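Local coordinates for protein beta-ketothiolase BktB (Ralstonia eutropha, PDB 4NZS) that catalyses the condensation of acetyl-CoA with acetyl-CoA or propionyl-CoA to give 3-oxoacyl-CoA thioesters, supplying precursors for polyhydroxyalkanoate synthesis, at residues 62-65 against 69-72; 98-103 against 285-290; 107-110 against 116-119; 367-372 against 394-399. One frame throughout, in Å; residues are numbered along the deposited sequence.

Contact 1: residues 62-65 against 69-72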
loop_
_atom_site.group_PDB
_atom_site.type_symbol
_atom_site.label_atom_id
_atom_site.label_comp_id
_atom_site.label_asym_id
_atom_site.label_seq_id
_atom_site.Cartn_x
_atom_site.Cartn_y
_atom_site.Cartn_z
ATOM N N VAL A 62 -9.577 8.263 18.891
ATOM C CA VAL A 62 -8.554 7.209 19.038
ATOM C C VAL A 62 -7.740 6.836 17.827
ATOM O O VAL A 62 -6.512 6.624 17.889
ATOM C CB VAL A 62 -9.152 5.916 19.591
ATOM C CG1 VAL A 62 -8.022 4.977 19.964
ATOM C CG2 VAL A 62 -9.993 6.219 20.813
ATOM N N ILE A 63 -8.454 6.681 16.739
ATOM C CA ILE A 63 -7.917 6.169 15.542
ATOM C C ILE A 63 -7.689 7.351 14.603
ATOM O O ILE A 63 -8.616 8.072 14.277
ATOM C CB ILE A 63 -8.943 5.262 14.863
ATOM C CG1 ILE A 63 -9.288 4.034 15.711
ATOM C CG2 ILE A 63 -8.383 4.795 13.537
ATOM C CD1 ILE A 63 -10.463 3.212 15.140
ATOM N N GLN A 64 -6.459 7.492 14.129
ATOM C CA GLN A 64 -6.093 8.476 13.153
ATOM C C GLN A 64 -6.450 7.953 11.749
ATOM O O GLN A 64 -6.042 6.881 11.313
ATOM C CB GLN A 64 -4.634 8.784 13.305
ATOM C CG GLN A 64 -4.354 9.141 14.728
ATOM C CD GLN A 64 -2.965 9.660 14.971
ATOM O OE1 GLN A 64 -2.681 10.159 16.065
ATOM N NE2 GLN A 64 -2.085 9.538 13.978
ATOM N N THR A 65 -7.346 8.705 11.135
ATOM C CA THR A 65 -7.768 8.575 9.797
ATOM C C THR A 65 -6.781 9.210 8.858
ATOM O O THR A 65 -6.673 8.796 7.721
ATOM C CB THR A 65 -9.092 9.305 9.626
ATOM O OG1 THR A 65 -10.065 8.639 10.435
ATOM C CG2 THR A 65 -9.563 9.225 8.225
ATOM N N ASP A 69 -5.902 14.336 12.024
ATOM C CA ASP A 69 -6.270 13.737 13.292
ATOM C C ASP A 69 -5.140 13.829 14.327
ATOM O O ASP A 69 -5.418 13.907 15.498
ATOM C CB ASP A 69 -6.766 12.319 13.030
ATOM C CG ASP A 69 -8.040 12.292 12.112
ATOM O OD1 ASP A 69 -8.598 13.353 11.785
ATOM O OD2 ASP A 69 -8.475 11.210 11.710
ATOM N N MET A 70 -3.873 13.885 13.893
ATOM C CA MET A 70 -2.772 14.262 14.797
ATOM C C MET A 70 -2.976 15.641 15.402
ATOM O O MET A 70 -2.602 15.856 16.568
ATOM C CB MET A 70 -1.430 14.270 14.096
ATOM C CG MET A 70 -0.881 12.894 13.872
ATOM S SD MET A 70 0.322 12.833 12.559
ATOM C CE MET A 70 1.049 11.296 13.073
ATOM N N TYR A 71 -3.524 16.551 14.575
ATOM C CA TYR A 71 -3.898 17.905 14.965
ATOM C C TYR A 71 -5.364 18.138 15.261
ATOM O O TYR A 71 -5.775 19.283 15.396
ATOM C CB TYR A 71 -3.536 18.884 13.842
ATOM C CG TYR A 71 -2.065 18.997 13.490
ATOM C CD1 TYR A 71 -1.490 18.140 12.564
ATOM C CD2 TYR A 71 -1.253 19.956 14.084
ATOM C CE1 TYR A 71 -0.143 18.212 12.242
ATOM C CE2 TYR A 71 0.091 20.062 13.749
ATOM C CZ TYR A 71 0.641 19.177 12.831
ATOM O OH TYR A 71 1.963 19.271 12.481
ATOM N N LEU A 72 -6.141 17.075 15.400
ATOM C CA LEU A 72 -7.604 17.102 15.332
ATOM C C LEU A 72 -8.365 18.117 16.125
ATOM O O LEU A 72 -9.416 18.670 15.668
ATOM C CB LEU A 72 -8.088 15.763 15.830
ATOM C CG LEU A 72 -9.552 15.318 15.815
ATOM C CD1 LEU A 72 -10.198 15.714 17.091
ATOM C CD2 LEU A 72 -10.360 15.783 14.606
#

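Contact 2: residues 98-103 against 285-290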
loop_
_atom_site.group_PDB
_atom_site.type_symbol
_atom_site.label_atom_id
_atom_site.label_comp_id
_atom_site.label_asym_id
_atom_site.label_seq_id
_atom_site.Cartn_x
_atom_site.Cartn_y
_atom_site.Cartn_z
ATOM N N GLY A 98 -13.994 10.496 24.995
ATOM C CA GLY A 98 -14.940 11.583 24.897
ATOM C C GLY A 98 -15.306 12.261 26.198
ATOM O O GLY A 98 -15.387 13.465 26.254
ATOM N N LEU A 99 -15.516 11.481 27.241
ATOM C CA LEU A 99 -15.763 12.033 28.554
ATOM C C LEU A 99 -14.491 12.673 29.055
ATOM O O LEU A 99 -14.443 13.783 29.566
ATOM C CB LEU A 99 -16.152 10.909 29.496
ATOM C CG LEU A 99 -16.763 11.204 30.848
ATOM C CD1 LEU A 99 -17.630 12.453 30.794
ATOM C CD2 LEU A 99 -17.594 10.003 31.232
ATOM N N GLN A 100 -13.437 11.926 28.914
ATOM C CA GLN A 100 -12.177 12.389 29.363
ATOM C C GLN A 100 -11.865 13.771 28.798
ATOM O O GLN A 100 -11.204 14.611 29.442
ATOM C CB GLN A 100 -11.155 11.364 28.917
ATOM C CG GLN A 100 -9.737 11.800 29.114
ATOM C CD GLN A 100 -9.512 12.115 30.538
ATOM O OE1 GLN A 100 -9.343 11.211 31.345
ATOM N NE2 GLN A 100 -9.517 13.407 30.866
ATOM N N ALA A 101 -12.291 13.990 27.563
ATOM C CA ALA A 101 -12.112 15.313 26.949
ATOM C C ALA A 101 -12.992 16.289 27.665
ATOM O O ALA A 101 -12.582 17.383 27.982
ATOM C CB ALA A 101 -12.424 15.297 25.464
ATOM N N ILE A 102 -14.217 15.892 27.925
ATOM C CA ILE A 102 -15.033 16.709 28.786
ATOM C C ILE A 102 -14.267 17.048 30.076
ATOM O O ILE A 102 -14.040 18.232 30.368
ATOM C CB ILE A 102 -16.376 16.025 29.054
ATOM C CG1 ILE A 102 -17.430 16.632 28.137
ATOM C CG2 ILE A 102 -16.816 16.205 30.487
ATOM C CD1 ILE A 102 -17.141 16.394 26.696
ATOM N N VAL A 103 -13.838 16.022 30.812
ATOM C CA VAL A 103 -13.096 16.231 32.042
ATOM C C VAL A 103 -11.865 17.134 31.894
ATOM O O VAL A 103 -11.635 17.994 32.731
ATOM C CB VAL A 103 -12.564 14.929 32.607
ATOM C CG1 VAL A 103 -11.512 15.224 33.645
ATOM C CG2 VAL A 103 -13.684 14.064 33.162
ATOM N N TYR A 285 -15.937 13.757 39.336
ATOM C CA TYR A 285 -15.498 12.749 38.366
ATOM C C TYR A 285 -14.435 11.878 38.991
ATOM O O TYR A 285 -13.619 12.355 39.809
ATOM C CB TYR A 285 -14.881 13.392 37.126
ATOM C CG TYR A 285 -13.584 14.122 37.405
ATOM C CD1 TYR A 285 -12.368 13.433 37.547
ATOM C CD2 TYR A 285 -13.571 15.502 37.544
ATOM C CE1 TYR A 285 -11.193 14.116 37.839
ATOM C CE2 TYR A 285 -12.396 16.206 37.804
ATOM C CZ TYR A 285 -11.216 15.524 37.962
ATOM O OH TYR A 285 -10.066 16.255 38.237
ATOM N N GLY A 286 -14.403 10.616 38.570
ATOM C CA GLY A 286 -13.420 9.640 39.061
ATOM C C GLY A 286 -13.037 8.543 38.060
ATOM O O GLY A 286 -13.887 7.879 37.463
ATOM N N HIS A 287 -11.734 8.330 37.928
ATOM C CA HIS A 287 -11.175 7.389 36.972
ATOM C C HIS A 287 -10.794 6.084 37.691
ATOM O O HIS A 287 -10.882 6.001 38.916
ATOM C CB HIS A 287 -9.922 8.008 36.325
ATOM C CG HIS A 287 -10.157 9.290 35.582
ATOM N ND1 HIS A 287 -11.087 10.235 35.959
ATOM C CD2 HIS A 287 -9.538 9.800 34.491
ATOM C CE1 HIS A 287 -11.028 11.269 35.135
ATOM N NE2 HIS A 287 -10.095 11.030 34.236
ATOM N N ALA A 288 -10.378 5.069 36.928
ATOM C CA ALA A 288 -9.828 3.830 37.502
ATOM C C ALA A 288 -9.174 2.921 36.466
ATOM O O ALA A 288 -9.544 2.894 35.289
ATOM C CB ALA A 288 -10.894 3.051 38.243
ATOM N N GLY A 289 -8.188 2.173 36.937
ATOM C CA GLY A 289 -7.618 1.088 36.170
ATOM C C GLY A 289 -8.077 -0.241 36.746
ATOM O O GLY A 289 -7.698 -0.615 37.842
ATOM N N VAL A 290 -8.908 -0.958 36.017
ATOM C CA VAL A 290 -9.298 -2.284 36.445
ATOM C C VAL A 290 -8.518 -3.287 35.623
ATOM O O VAL A 290 -7.665 -2.894 34.833
ATOM C CB VAL A 290 -10.816 -2.480 36.343
ATOM C CG1 VAL A 290 -11.485 -1.412 37.180
ATOM C CG2 VAL A 290 -11.304 -2.406 34.893
#

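Contact 3: residues 107-110 against 116-119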
loop_
_atom_site.group_PDB
_atom_site.type_symbol
_atom_site.label_atom_id
_atom_site.label_comp_id
_atom_site.label_asym_id
_atom_site.label_seq_id
_atom_site.Cartn_x
_atom_site.Cartn_y
_atom_site.Cartn_z
ATOM N N GLN A 107 -11.304 20.564 33.701
ATOM C CA GLN A 107 -10.174 20.765 34.548
ATOM C C GLN A 107 -9.522 22.109 34.372
ATOM O O GLN A 107 -9.226 22.746 35.352
ATOM C CB GLN A 107 -9.175 19.640 34.339
ATOM C CG GLN A 107 -9.588 18.369 35.065
ATOM C CD GLN A 107 -8.569 17.258 34.924
ATOM O OE1 GLN A 107 -8.594 16.291 35.680
ATOM N NE2 GLN A 107 -7.656 17.399 33.965
ATOM N N THR A 108 -9.313 22.564 33.143
ATOM C CA THR A 108 -8.595 23.837 32.954
ATOM C C THR A 108 -9.404 25.001 33.564
ATOM O O THR A 108 -8.838 25.938 34.166
ATOM C CB THR A 108 -8.206 24.113 31.472
ATOM O OG1 THR A 108 -9.367 24.145 30.630
ATOM C CG2 THR A 108 -7.202 23.063 30.961
ATOM N N ILE A 109 -10.728 24.912 33.474
ATOM C CA ILE A 109 -11.554 25.986 33.988
ATOM C C ILE A 109 -11.471 25.970 35.508
ATOM O O ILE A 109 -11.241 27.006 36.121
ATOM C CB ILE A 109 -13.031 25.870 33.603
ATOM C CG1 ILE A 109 -13.237 25.819 32.093
ATOM C CG2 ILE A 109 -13.773 27.084 34.150
ATOM C CD1 ILE A 109 -14.676 25.571 31.681
ATOM N N LEU A 110 -11.673 24.790 36.094
ATOM C CA LEU A 110 -11.516 24.613 37.512
ATOM C C LEU A 110 -10.268 25.289 38.032
ATOM O O LEU A 110 -10.347 26.024 39.005
ATOM C CB LEU A 110 -11.484 23.137 37.883
ATOM C CG LEU A 110 -12.817 22.605 38.372
ATOM C CD1 LEU A 110 -13.970 23.153 37.552
ATOM C CD2 LEU A 110 -12.801 21.083 38.334
ATOM N N VAL A 116 -14.058 29.796 29.818
ATOM C CA VAL A 116 -14.838 29.208 28.739
ATOM C C VAL A 116 -14.077 28.063 28.051
ATOM O O VAL A 116 -13.019 28.267 27.408
ATOM C CB VAL A 116 -15.177 30.286 27.694
ATOM C CG1 VAL A 116 -16.382 29.844 26.865
ATOM C CG2 VAL A 116 -15.405 31.647 28.372
ATOM N N ALA A 117 -14.599 26.853 28.173
ATOM C CA ALA A 117 -13.950 25.696 27.582
ATOM C C ALA A 117 -14.919 24.794 26.841
ATOM O O ALA A 117 -16.053 24.639 27.245
ATOM C CB ALA A 117 -13.212 24.912 28.645
ATOM N N ILE A 118 -14.436 24.174 25.773
ATOM C CA ILE A 118 -15.220 23.239 24.980
ATOM C C ILE A 118 -14.592 21.857 25.106
ATOM O O ILE A 118 -13.393 21.723 25.069
ATOM C CB ILE A 118 -15.393 23.743 23.518
ATOM C CG1 ILE A 118 -16.830 24.140 23.255
ATOM C CG2 ILE A 118 -15.025 22.733 22.442
ATOM C CD1 ILE A 118 -17.035 24.675 21.863
ATOM N N GLY A 119 -15.429 20.852 25.291
ATOM C CA GLY A 119 -15.002 19.476 25.297
ATOM C C GLY A 119 -15.860 18.672 24.360
ATOM O O GLY A 119 -17.063 18.718 24.454
#

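Contact 4: residues 367-372 against 394-399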
loop_
_atom_site.group_PDB
_atom_site.type_symbol
_atom_site.label_atom_id
_atom_site.label_comp_id
_atom_site.label_asym_id
_atom_site.label_seq_id
_atom_site.Cartn_x
_atom_site.Cartn_y
_atom_site.Cartn_z
ATOM N N LYS A 367 -26.278 13.215 25.390
ATOM C CA LYS A 367 -27.550 12.541 25.625
ATOM C C LYS A 367 -28.113 12.810 27.006
ATOM O O LYS A 367 -29.290 13.042 27.157
ATOM C CB LYS A 367 -27.414 11.055 25.514
ATOM C CG LYS A 367 -27.320 10.593 24.118
ATOM C CD LYS A 367 -26.897 9.154 24.216
ATOM C CE LYS A 367 -28.047 8.258 24.514
ATOM N NZ LYS A 367 -27.672 6.874 24.180
ATOM N N ALA A 368 -27.261 12.757 28.009
ATOM C CA ALA A 368 -27.740 12.510 29.377
ATOM C C ALA A 368 -28.311 13.770 29.952
ATOM O O ALA A 368 -29.488 13.807 30.289
ATOM C CB ALA A 368 -26.615 11.969 30.245
ATOM N N LEU A 369 -27.468 14.793 30.023
ATOM C CA LEU A 369 -27.879 16.211 30.086
ATOM C C LEU A 369 -29.188 16.553 29.328
ATOM O O LEU A 369 -30.058 17.259 29.836
ATOM C CB LEU A 369 -26.729 17.070 29.548
ATOM C CG LEU A 369 -25.679 17.620 30.582
ATOM C CD1 LEU A 369 -25.416 16.739 31.799
ATOM C CD2 LEU A 369 -24.342 18.007 29.965
ATOM N N HIS A 370 -29.371 16.036 28.132
ATOM C CA HIS A 370 -30.590 16.372 27.401
ATOM C C HIS A 370 -31.832 15.648 27.919
ATOM O O HIS A 370 -32.956 16.190 27.804
ATOM C CB HIS A 370 -30.391 16.196 25.891
ATOM C CG HIS A 370 -29.813 17.410 25.242
ATOM N ND1 HIS A 370 -30.542 18.227 24.402
ATOM C CD2 HIS A 370 -28.601 18.000 25.376
ATOM C CE1 HIS A 370 -29.789 19.246 24.019
ATOM N NE2 HIS A 370 -28.607 19.132 24.596
ATOM N N GLU A 371 -31.632 14.451 28.484
ATOM C CA GLU A 371 -32.714 13.713 29.146
ATOM C C GLU A 371 -33.088 14.362 30.466
ATOM O O GLU A 371 -34.259 14.611 30.746
ATOM C CB GLU A 371 -32.331 12.273 29.443
ATOM C CG GLU A 371 -32.879 11.316 28.442
ATOM C CD GLU A 371 -34.347 11.049 28.623
ATOM O OE1 GLU A 371 -35.138 11.812 28.055
ATOM O OE2 GLU A 371 -34.707 10.064 29.306
ATOM N N LEU A 372 -32.088 14.610 31.290
ATOM C CA LEU A 372 -32.300 15.374 32.509
ATOM C C LEU A 372 -33.326 16.499 32.301
ATOM O O LEU A 372 -34.228 16.636 33.106
ATOM C CB LEU A 372 -30.986 15.960 33.005
ATOM C CG LEU A 372 -30.822 16.078 34.510
ATOM C CD1 LEU A 372 -30.779 14.700 35.172
ATOM C CD2 LEU A 372 -29.556 16.871 34.838
ATOM N N ALA A 394 -18.305 10.711 35.459
ATOM C CA ALA A 394 -18.604 12.004 36.009
ATOM C C ALA A 394 -20.054 12.024 36.426
ATOM O O ALA A 394 -20.858 11.164 36.004
ATOM C CB ALA A 394 -18.344 13.071 34.972
ATOM N N ILE A 395 -20.390 12.986 37.285
ATOM C CA ILE A 395 -21.800 13.246 37.585
ATOM C C ILE A 395 -22.085 14.740 37.549
ATOM O O ILE A 395 -21.231 15.552 37.920
ATOM C CB ILE A 395 -22.272 12.617 38.918
ATOM C CG1 ILE A 395 -21.329 12.957 40.062
ATOM C CG2 ILE A 395 -22.333 11.102 38.827
ATOM C CD1 ILE A 395 -22.079 13.292 41.318
ATOM N N PHE A 396 -23.285 15.066 37.069
ATOM C CA PHE A 396 -23.753 16.439 36.942
ATOM C C PHE A 396 -25.083 16.599 37.624
ATOM O O PHE A 396 -25.775 15.620 37.950
ATOM C CB PHE A 396 -23.984 16.815 35.491
ATOM C CG PHE A 396 -22.895 16.377 34.576
ATOM C CD1 PHE A 396 -22.867 15.074 34.098
ATOM C CD2 PHE A 396 -21.893 17.257 34.200
ATOM C CE1 PHE A 396 -21.867 14.657 33.252
ATOM C CE2 PHE A 396 -20.891 16.845 33.353
ATOM C CZ PHE A 396 -20.885 15.544 32.877
ATOM N N GLU A 397 -25.464 17.862 37.752
ATOM C CA GLU A 397 -26.530 18.271 38.642
ATOM C C GLU A 397 -27.343 19.256 37.819
ATOM O O GLU A 397 -26.775 20.254 37.382
ATOM C CB GLU A 397 -25.879 18.958 39.858
ATOM C CG GLU A 397 -26.596 18.857 41.194
ATOM C CD GLU A 397 -26.324 20.072 42.070
ATOM O OE1 GLU A 397 -25.276 20.105 42.763
ATOM O OE2 GLU A 397 -27.156 21.014 42.040
ATOM N N ARG A 398 -28.623 18.952 37.557
ATOM C CA ARG A 398 -29.527 19.877 36.869
ATOM C C ARG A 398 -29.344 21.245 37.481
ATOM O O ARG A 398 -29.455 21.388 38.713
ATOM C CB ARG A 398 -30.995 19.467 37.018
ATOM C CG ARG A 398 -31.990 20.334 36.238
ATOM C CD ARG A 398 -33.440 19.898 36.472
ATOM N NE ARG A 398 -34.341 21.016 36.822
ATOM C CZ ARG A 398 -35.116 21.093 37.911
ATOM N NH1 ARG A 398 -35.162 20.113 38.807
ATOM N NH2 ARG A 398 -35.871 22.176 38.104
ATOM N N ILE A 399 -29.011 22.212 36.615
ATOM C CA ILE A 399 -28.855 23.641 36.950
ATOM C C ILE A 399 -28.692 23.978 38.451
ATOM O O ILE A 399 -28.066 23.240 39.227
ATOM C CB ILE A 399 -30.041 24.477 36.395
ATOM C CG1 ILE A 399 -30.405 24.075 34.950
ATOM C CG2 ILE A 399 -29.717 25.971 36.473
ATOM C CD1 ILE A 399 -31.806 24.494 34.506
#

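Contact 1: residues 62-65 against 69-72
The loop that leaves strand 57-60 turns back on the short helix 67-70, and this reversal brings T65 against D69 and Q64 against M70. D69 carries the polar part. Its CG lies beside its own backbone N (chi1 -62°), which turns the carboxylate back toward the preceding loop. There D69 OD2 accepts the backbone N-H of T65 at 2.8 Å, with a moderately bent N-H...O angle of 148°. The exact place of OD2 is less certain, because it is modelled too near the T65 side chain, so the bond length should be read with caution. Behind the carboxylate, the methylene of D69 packs on the loop, with D69 CB 4.1 Å from Q64 CB and 3.9 Å from Q64 CA.

In the thiolase fold this loop follows a strand of the N-terminal half and runs along the subunit interface: I63 packs on M70 of the second subunit, M70 on I63 of that subunit, and Q64 on its own counterpart. The E123 carboxylate fixes the start of the loop by accepting the backbone N-H groups of V62 and I63. I63 lies about 10 Å, side chain to side chain, from C95, the probable acyl-carrying cysteine. Q64 and M70 are both extended beyond CG and cross at about a right angle, with Q64 CD 4.0 Å from M70 CG.

Contact 2: residues 98-103 against 285-290
Q100 reaches H287 through a bend in its chain: CG leaves opposite the backbone N (chi1 171°), and the turn at chi2 (58°) swings the amide across to the strand. H287, with CG beside its own backbone N, comes to meet it at about a right angle. H287 NE2 donates to Q100 OE1 at 3.0 Å. The N-H...O angle of 130° makes this a strongly bent bond, with the donor tilted from the carbonyl plane and the oxygen tilted from the imidazole plane. Q100 OE1 also accepts from R93 NH2, so two donors grip one buried carbonyl oxygen.

One helical turn on, V103 presents one methyl to both aromatic side chains, Y285 and H287. V103 CG1 sits almost exactly over the centre of the Y285 ring, 4.2 Å from the centroid, a CH-pi contact. The same methyl approaches the edge of the imidazole, 4.3 Å from H287 CE1, while V103 CG2 lies 4.2 Å from Y285 CB. Y285 is also engaged by R309 through a cation-pi interaction, and its hydroxyl is hydrogen-bonded to D113 of the second subunit.

Helix 97-110 begins just after C95, by similarity the acyl-thioester cysteine. Its packing against strand 280-289 joins the N-terminal and C-terminal halves, as expected of the layered thiolase fold, in which central helices are buried between sheets.

Contact 3: residues 107-110 against 116-119
I109 meets A117 side-on: its CB-CG1 bond points down at the strand, and the CG1-CD1 bond then lies crosswise over the A117 methyl. With CG1 beside the backbone N (chi1 -58°) and the chain straight beyond it (chi2 174°), the branch carries I109 CD1 to 3.4 Å from A117 CB, tighter than usual van der Waals contact. I109 CG1 is nearly as close, 3.6 Å from the same A117 CB, so both carbons rest on the methyl. I109 CD1 also lies 3.7 Å from A117 N, bearing on the strand backbone as well as on the alanine side chain.

These two elements close a beta-alpha-beta crossover: strand 88-92 leads into helix 97-110, and the chain returns in strand 116-124, parallel to it with strand 57-60 lying between. Side chains alternate along the returning strand. A117 points at the helix, whereas V116 and I118 point away from it, I118 packing on V40 and L44 of helix 32-47. A117 is small enough for the helix to come close at this point.

T108 adds a peripheral touch, its OG1 4.4 Å from A117 CB, but that hydroxyl is hydrogen-bonded to A105 O within its own helix. I109 additionally leans on M265 and E267 of strand 257-267 and on V10.

Contact 4: residues 367-372 against 394-399
L369 and L372 carry helix 357-375 onto F396 and R398 of strand 390-398, a helix-on-sheet packing in the C-terminal half of the thiolase fold. The strand is the second arm of a hairpin with strand 379-386, which follows the helix directly. The short helical and strand segments run in much the same direction, 26° apart, with a closest axial approach of 9.5 Å, and no hydrogen bond joins them.

The buried side is apolar. L369 CD1 stands over one face of the F396 ring, 4.1 Å from the centroid and 26° off the normal, which makes a CH-pi contact displaced from the centre toward the root of the ring: L369 CD1 is 3.8 Å from F396 CG and 4.0 Å from F396 CB. The two side chains cross at about a right angle. The other close point is made by L372, whose CD2 presses on the strand backbone, 3.5 Å from R398 N and 3.6 Å from R398 CA. L372 also packs on V319 of strand 319-322, and F396 on A280 and V382.

Toward the chain terminus the packing opens to solvent. E397 points away from the helix and forms a salt bridge with R281 on the neighbouring strand, while I399, the last residue, is exposed. R398 is divided between the two regimes. Its CG is anti to the backbone N (chi1 -176°), and the chain leads its guanidinium away from the helix, leaving R398 CB to touch L372 CD2 at 3.7 Å.

How the contacts relate
Contact 1 closes first along the chain; contact 2 then encloses contact 3 in the sequence, and contact 4 comes last. Contacts 2 and 3 share helix 97-110, with centres 15 Å apart, and touch where I102 CD1 meets G119 O at 3.2 Å. Contacts 2 and 4 reach neighbouring strands, 280-289 and 390-398, and meet as Y285 CB packs 4.1 Å from A394 CB. Contact 1 lies apart, its centre 28 Å from that of contact 4, across the centre of the chain. Contacts 2, 3 and 4 reach one sheet, and contact 2 ties the N-terminal and C-terminal halves together through the helix that follows the probable acyl-carrying cysteine.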